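Local coordinates for Oxidored_FMN domain-containing protein ([Pseudomonas] geniculata N1, PDB 6L6J) that is the amine oxidase HisD, which acts on 6-hydroxypseudooxynicotine and carries FMN, a [4Fe-4S] cluster and bound ADP, at residues R224-D229 against D257-D262; Q277-I282 against R311-L316. One frame throughout, in Å; residues are numbered along the deposited sequence.

Interaction 1: residues R224-D229 against D257-D262; sequences RFAVED and DVNVSD. With FMN (flavin mononucleotide), chain B.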
loop_
_atom_site.group_PDB
_atom_site.type_symbol
_atom_site.label_atom_id
_atom_site.label_comp_id
_atom_site.label_asym_id
_atom_site.label_seq_id
_atom_site.Cartn_x
_atom_site.Cartn_y
_atom_site.Cartn_z
ATOM N N ARG A 224 12.718 7.127 14.786
ATOM C CA ARG A 224 12.230 5.946 14.043
ATOM C C ARG A 224 13.434 5.016 13.901
ATOM O O ARG A 224 14.499 5.492 13.451
ATOM C CB ARG A 224 11.578 6.342 12.722
ATOM C CG ARG A 224 10.938 5.159 12.017
ATOM C CD ARG A 224 9.485 4.871 12.334
ATOM N NE ARG A 224 8.728 4.742 11.101
ATOM C CZ ARG A 224 7.676 3.966 10.897
ATOM N NH1 ARG A 224 7.202 3.185 11.845
ATOM N NH2 ARG A 224 7.109 3.953 9.706
ATOM N N PHE A 225 13.313 3.769 14.364
ATOM C CA PHE A 225 14.454 2.815 14.375
ATOM C C PHE A 225 13.976 1.430 13.940
ATOM O O PHE A 225 13.040 0.895 14.550
ATOM C CB PHE A 225 15.158 2.808 15.735
ATOM C CG PHE A 225 16.302 1.830 15.835
ATOM C CD1 PHE A 225 17.385 1.924 14.975
ATOM C CD2 PHE A 225 16.306 0.823 16.786
ATOM C CE1 PHE A 225 18.434 1.020 15.039
ATOM C CE2 PHE A 225 17.362 -0.074 16.856
ATOM C CZ PHE A 225 18.421 0.019 15.975
ATOM N N ALA A 226 14.598 0.923 12.872
ATOM C CA ALA A 226 14.562 -0.493 12.457
ATOM C C ALA A 226 15.383 -1.312 13.465
ATOM O O ALA A 226 16.632 -1.113 13.526
ATOM C CB ALA A 226 15.080 -0.639 11.047
ATOM N N VAL A 227 14.696 -2.158 14.243
ATOM C CA VAL A 227 15.320 -2.986 15.315
ATOM C C VAL A 227 15.951 -4.204 14.647
ATOM O O VAL A 227 17.102 -4.525 15.004
ATOM C CB VAL A 227 14.337 -3.380 16.437
ATOM C CG1 VAL A 227 13.958 -2.179 17.280
ATOM C CG2 VAL A 227 13.091 -4.092 15.933
ATOM N N GLU A 228 15.251 -4.802 13.674
ATOM C CA GLU A 228 15.777 -5.927 12.854
ATOM C C GLU A 228 15.764 -5.542 11.368
ATOM O O GLU A 228 14.788 -4.902 10.947
ATOM C CB GLU A 228 14.963 -7.195 13.111
ATOM C CG GLU A 228 15.455 -8.395 12.317
ATOM C CD GLU A 228 15.553 -9.702 13.086
ATOM O OE1 GLU A 228 15.427 -9.659 14.336
ATOM O OE2 GLU A 228 15.764 -10.763 12.431
ATOM N N ASP A 229 16.809 -5.915 10.613
ATOM C CA ASP A 229 16.791 -5.902 9.128
ATOM C C ASP A 229 16.560 -7.341 8.665
ATOM O O ASP A 229 17.422 -8.178 8.932
ATOM C CB ASP A 229 18.062 -5.275 8.522
ATOM C CG ASP A 229 18.149 -5.339 6.991
ATOM O OD1 ASP A 229 18.364 -6.449 6.466
ATOM O OD2 ASP A 229 17.997 -4.282 6.320
ATOM N N ASP A 257 9.929 5.246 17.931
ATOM C CA ASP A 257 9.095 4.713 16.814
ATOM C C ASP A 257 9.817 3.505 16.192
ATOM O O ASP A 257 10.883 3.725 15.551
ATOM C CB ASP A 257 8.781 5.796 15.773
ATOM C CG ASP A 257 7.775 5.337 14.730
ATOM O OD1 ASP A 257 7.608 4.102 14.554
ATOM O OD2 ASP A 257 7.147 6.207 14.120
ATOM N N VAL A 258 9.294 2.281 16.379
ATOM C CA VAL A 258 10.084 1.036 16.112
ATOM C C VAL A 258 9.338 0.094 15.158
ATOM O O VAL A 258 8.124 -0.184 15.355
ATOM C CB VAL A 258 10.548 0.311 17.397
ATOM C CG1 VAL A 258 11.609 1.114 18.143
ATOM C CG2 VAL A 258 9.392 -0.078 18.309
ATOM N N ASN A 259 10.097 -0.416 14.183
ATOM C CA ASN A 259 9.609 -1.290 13.087
ATOM C C ASN A 259 10.754 -2.203 12.617
ATOM O O ASN A 259 11.822 -2.197 13.263
ATOM C CB ASN A 259 8.994 -0.436 11.971
ATOM C CG ASN A 259 10.018 0.373 11.199
ATOM O OD1 ASN A 259 11.205 0.389 11.548
ATOM N ND2 ASN A 259 9.560 1.060 10.158
ATOM N N VAL A 260 10.553 -2.940 11.518
ATOM C CA VAL A 260 11.559 -3.904 10.967
ATOM C C VAL A 260 12.149 -3.329 9.668
ATOM O O VAL A 260 11.389 -2.776 8.831
ATOM C CB VAL A 260 10.941 -5.297 10.762
ATOM C CG1 VAL A 260 10.428 -5.859 12.077
ATOM C CG2 VAL A 260 9.835 -5.293 9.716
ATOM N N SER A 261 13.466 -3.458 9.497
ATOM C CA SER A 261 14.189 -2.907 8.318
ATOM C C SER A 261 13.841 -3.693 7.045
ATOM O O SER A 261 13.655 -4.959 7.071
ATOM C CB SER A 261 15.686 -2.830 8.475
ATOM O OG SER A 261 16.257 -2.100 7.381
ATOM N N ASP A 262 13.815 -2.898 5.979
ATOM C CA ASP A 262 13.349 -3.160 4.597
ATOM C C ASP A 262 11.820 -3.035 4.525
ATOM O O ASP A 262 11.114 -3.695 5.301
ATOM C CB ASP A 262 13.901 -4.450 4.010
ATOM C CG ASP A 262 13.954 -4.397 2.486
ATOM O OD1 ASP A 262 14.607 -3.474 1.946
ATOM O OD2 ASP A 262 13.301 -5.251 1.845
HETATM N N1 FMN B . 7.911 4.720 6.462
HETATM C C2 FMN B . 8.829 5.725 6.634
HETATM O O2 FMN B . 9.556 5.670 7.630
HETATM N N3 FMN B . 8.971 6.778 5.819
HETATM C C4 FMN B . 8.191 6.918 4.734
HETATM O O4 FMN B . 8.326 7.884 3.984
HETATM C C4A FMN B . 7.181 5.863 4.443
HETATM N N5 FMN B . 6.367 5.940 3.362
HETATM C C5A FMN B . 5.414 4.997 3.186
HETATM C C6 FMN B . 4.526 5.111 2.120
HETATM C C7 FMN B . 3.543 4.155 1.959
HETATM C C7M FMN B . 2.650 4.257 0.784
HETATM C C8 FMN B . 3.402 3.047 2.911
HETATM C C8M FMN B . 2.366 1.977 2.733
HETATM C C9 FMN B . 4.264 2.920 3.967
HETATM C C9A FMN B . 5.268 3.859 4.162
HETATM N N10 FMN B . 6.131 3.774 5.264
HETATM C C10 FMN B . 7.079 4.756 5.415
HETATM C "C1'" FMN B . 6.044 2.673 6.276
HETATM C "C2'" FMN B . 4.945 2.957 7.282
HETATM O "O2'" FMN B . 5.353 4.088 8.031
HETATM C "C3'" FMN B . 4.704 1.815 8.223
HETATM O "O3'" FMN B . 5.872 1.624 9.022
HETATM C "C4'" FMN B . 4.341 0.500 7.535
HETATM O "O4'" FMN B . 3.384 0.737 6.476
HETATM C "C5'" FMN B . 3.815 -0.520 8.536
HETATM O "O5'" FMN B . 2.635 0.002 9.122
HETATM P P FMN B . 1.179 -0.383 8.525
HETATM O O1P FMN B . 1.036 -1.876 8.715
HETATM O O2P FMN B . 0.263 0.445 9.370
HETATM O O3P FMN B . 1.217 0.043 7.069
#
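Arg224-Asp229 and Asp257-Asp262 meet as parallel neighbours in the eight-stranded barrel of the flavin domain, the fifth and sixth strands, joined through helix 241-249 as a beta-alpha-beta unit. Phe225 straddles Val258: its N donates to Asp257 O (2.7 Å), and its O accepts from Asn259 N (3.2 Å). Val227 N then bonds to Asn259 O (3.0 Å). At Val227 the chain turns a corner, and pairing continues with Asp229 beside Ser261.

Arg224, Ala226, Asp257 and Asn259 share the face toward the flavin, while Phe225, Val258 and Val260 take the other. With CG anti to the backbone N (chi1 -174°) and bends further out, the Arg224 chain carries its guanidinium past Asp257 to the cofactor. Arg224 NH1 donates to Asp257 OD1 (2.9 Å) in a salt bridge on the syn side, tilted out of both planes, which stand 51° apart. Asp257 OD2 is held by Tyr168 OH. NH2 of Arg224 donates to the ribityl hydroxyl O3' of FMN (2.7 Å) and more weakly to flavin N1 (3.4 Å). Asn259 lays ND2 over the centre of the guanidinium face, 3.5 Å above the plane, while the same nitrogen bonds weakly to Asp266, another FMN-binding residue.

At the far end Ser261 OG donates to Asp229 OD2 (3.0 Å), meeting it on the anti side, and is also bonded to Gln179.

The acid thus fixes the guanidinium beside the flavin, with Tyr168 as a second-shell support for Asp257. A positive charge placed near N1 would be expected to favour an electron-rich, reduced flavin, in keeping with arginines at this position in related flavin oxidoreductases.

Interaction 2: residues Q277-I282 against R311-L316; sequences QQEPFI and RGVLDL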
loop_
_atom_site.group_PDB
_atom_site.type_symbol
_atom_site.label_atom_id
_atom_site.label_comp_id
_atom_site.label_asym_id
_atom_site.label_seq_id
_atom_site.Cartn_x
_atom_site.Cartn_y
_atom_site.Cartn_z
ATOM N N GLN A 277 2.261 -8.570 13.239
ATOM C CA GLN A 277 3.330 -9.542 12.868
ATOM C C GLN A 277 4.673 -9.065 13.440
ATOM O O GLN A 277 5.586 -9.918 13.591
ATOM C CB GLN A 277 3.395 -9.760 11.348
ATOM C CG GLN A 277 3.733 -8.499 10.535
ATOM C CD GLN A 277 5.210 -8.236 10.264
ATOM O OE1 GLN A 277 6.090 -9.032 10.654
ATOM N NE2 GLN A 277 5.484 -7.096 9.604
ATOM N N GLN A 278 4.794 -7.770 13.765
ATOM C CA GLN A 278 6.075 -7.156 14.213
ATOM C C GLN A 278 6.244 -7.355 15.720
ATOM O O GLN A 278 7.361 -7.105 16.229
ATOM C CB GLN A 278 6.148 -5.667 13.902
ATOM C CG GLN A 278 5.901 -5.322 12.438
ATOM C CD GLN A 278 6.604 -4.042 12.040
ATOM O OE1 GLN A 278 7.213 -3.363 12.861
ATOM N NE2 GLN A 278 6.532 -3.692 10.765
ATOM N N GLU A 279 5.187 -7.810 16.402
ATOM C CA GLU A 279 5.169 -7.842 17.889
ATOM C C GLU A 279 6.445 -8.521 18.370
ATOM O O GLU A 279 7.224 -7.886 19.074
ATOM C CB GLU A 279 3.914 -8.513 18.440
ATOM C CG GLU A 279 4.101 -8.959 19.876
ATOM C CD GLU A 279 2.833 -9.308 20.629
ATOM O OE1 GLU A 279 1.718 -9.014 20.115
ATOM O OE2 GLU A 279 2.983 -9.895 21.747
ATOM N N PRO A 280 6.709 -9.799 17.997
ATOM C CA PRO A 280 7.907 -10.519 18.445
ATOM C C PRO A 280 9.214 -9.734 18.329
ATOM O O PRO A 280 10.045 -9.951 19.151
ATOM C CB PRO A 280 8.010 -11.725 17.503
ATOM C CG PRO A 280 6.989 -11.442 16.412
ATOM C CD PRO A 280 5.897 -10.630 17.092
ATOM N N PHE A 281 9.339 -8.846 17.334
ATOM C CA PHE A 281 10.583 -8.098 17.011
ATOM C C PHE A 281 10.741 -6.846 17.884
ATOM O O PHE A 281 11.921 -6.508 18.181
ATOM C CB PHE A 281 10.592 -7.668 15.544
ATOM C CG PHE A 281 10.589 -8.796 14.548
ATOM C CD1 PHE A 281 11.775 -9.420 14.185
ATOM C CD2 PHE A 281 9.400 -9.222 13.962
ATOM C CE1 PHE A 281 11.774 -10.455 13.259
ATOM C CE2 PHE A 281 9.401 -10.262 13.038
ATOM C CZ PHE A 281 10.588 -10.880 12.694
ATOM N N ILE A 282 9.629 -6.197 18.283
ATOM C CA ILE A 282 9.632 -4.900 19.046
ATOM C C ILE A 282 9.203 -5.114 20.504
ATOM O O ILE A 282 9.354 -4.159 21.270
ATOM C CB ILE A 282 8.796 -3.787 18.355
ATOM C CG1 ILE A 282 7.327 -4.170 18.125
ATOM C CG2 ILE A 282 9.451 -3.343 17.062
ATOM C CD1 ILE A 282 6.512 -4.340 19.394
ATOM N N ARG A 311 -1.183 -5.515 27.447
ATOM C CA ARG A 311 -0.100 -6.539 27.603
ATOM C C ARG A 311 1.284 -5.873 27.498
ATOM O O ARG A 311 2.289 -6.596 27.555
ATOM C CB ARG A 311 -0.273 -7.663 26.581
ATOM C CG ARG A 311 -1.613 -8.384 26.685
ATOM C CD ARG A 311 -1.986 -9.198 25.457
ATOM N NE ARG A 311 -0.782 -9.590 24.727
ATOM C CZ ARG A 311 -0.451 -9.231 23.488
ATOM N NH1 ARG A 311 -1.253 -8.505 22.729
ATOM N NH2 ARG A 311 0.698 -9.636 23.000
ATOM N N GLY A 312 1.330 -4.542 27.375
ATOM C CA GLY A 312 2.564 -3.744 27.548
ATOM C C GLY A 312 3.518 -3.846 26.360
ATOM O O GLY A 312 4.755 -3.650 26.537
ATOM N N VAL A 313 2.986 -4.124 25.172
ATOM C CA VAL A 313 3.804 -4.201 23.924
ATOM C C VAL A 313 4.106 -2.770 23.443
ATOM O O VAL A 313 5.298 -2.476 23.169
ATOM C CB VAL A 313 3.093 -5.020 22.843
ATOM C CG1 VAL A 313 3.958 -5.154 21.608
ATOM C CG2 VAL A 313 2.669 -6.376 23.364
ATOM N N LEU A 314 3.071 -1.922 23.403
ATOM C CA LEU A 314 3.126 -0.526 22.896
ATOM C C LEU A 314 2.457 0.450 23.873
ATOM O O LEU A 314 1.592 0.024 24.665
ATOM C CB LEU A 314 2.401 -0.477 21.540
ATOM C CG LEU A 314 2.918 -1.425 20.456
ATOM C CD1 LEU A 314 2.042 -1.356 19.217
ATOM C CD2 LEU A 314 4.357 -1.102 20.112
ATOM N N ASP A 315 2.803 1.731 23.770
ATOM C CA ASP A 315 2.044 2.844 24.405
ATOM C C ASP A 315 1.115 3.435 23.352
ATOM O O ASP A 315 0.012 3.863 23.719
ATOM C CB ASP A 315 2.990 3.884 24.987
ATOM C CG ASP A 315 3.889 3.262 26.030
ATOM O OD1 ASP A 315 3.348 2.852 27.083
ATOM O OD2 ASP A 315 5.121 3.129 25.743
ATOM N N LEU A 316 1.550 3.426 22.086
ATOM C CA LEU A 316 0.823 4.066 20.961
ATOM C C LEU A 316 0.591 3.061 19.830
ATOM O O LEU A 316 1.539 2.361 19.448
ATOM C CB LEU A 316 1.636 5.271 20.498
ATOM C CG LEU A 316 1.702 6.415 21.500
ATOM C CD1 LEU A 316 2.796 7.407 21.131
ATOM C CD2 LEU A 316 0.354 7.114 21.599
#
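Glu279 and Val313 mark the nearest backbone approach, with CA atoms 7.2 Å apart, so the short helix 279-282 meets the loop 311-316 through side chains alone. That loop leaves helix 302-310 by a Schellman motif at Gly312, whose positive phi (75°) turns the chain toward strand 316-319.

Glu279 reaches across with CG anti to its backbone N (chi1 161°) and an extended chain beyond. Its carboxylate meets the guanidinium edge of Arg311 with both oxygens on one nitrogen. Glu279 OE2 forms a salt bridge with Arg311 NH2 (2.6 Å), and Glu279 OE1 takes a hydrogen bond from the same nitrogen (3.1 Å) through its syn lone pair, nearly straight and in the guanidinium plane. Gln308 also bonds OE1, and Ser307 holds Arg311 NH1.

Next to the salt bridge Ile282 CD1 rests against Val313 CG1 (3.5 Å) and lies against Leu314 CD2 (4.0 Å). Replacing Glu279 with an alanine would probably leave Arg311 without its countercharge and Gln308 without this acceptor, and bare the methyl CG2 of Val313.

Chemically, the contact is a charged bridge over a small buried aliphatic patch, and Arg311 probably also eases the closeness of Glu279 to Asp283.

In the fold
Interaction 1 closes before interaction 2 opens along the chain, and their centres lie 12 Å apart. They touch directly: helix 279-282 packs on the outside of the two barrel strands, with Ile282 CG2 3.5 Å from Val258 CG2 and Phe281 O 3.5 Å from Val227 CG2. Gln278 comes against Asn259, OE1 to CA 3.2 Å, and its NE2 bonds to Asp266, which itself hydrogen-bonds FMN. Through Gln278 the second region therefore reaches the flavin's second shell, although the side chain of Ile282 stays about 10 Å from FMN. Interaction 1 holds the cofactor contact itself, and the side chain of its Arg224 is about 14 Å from the iron-sulfur cluster.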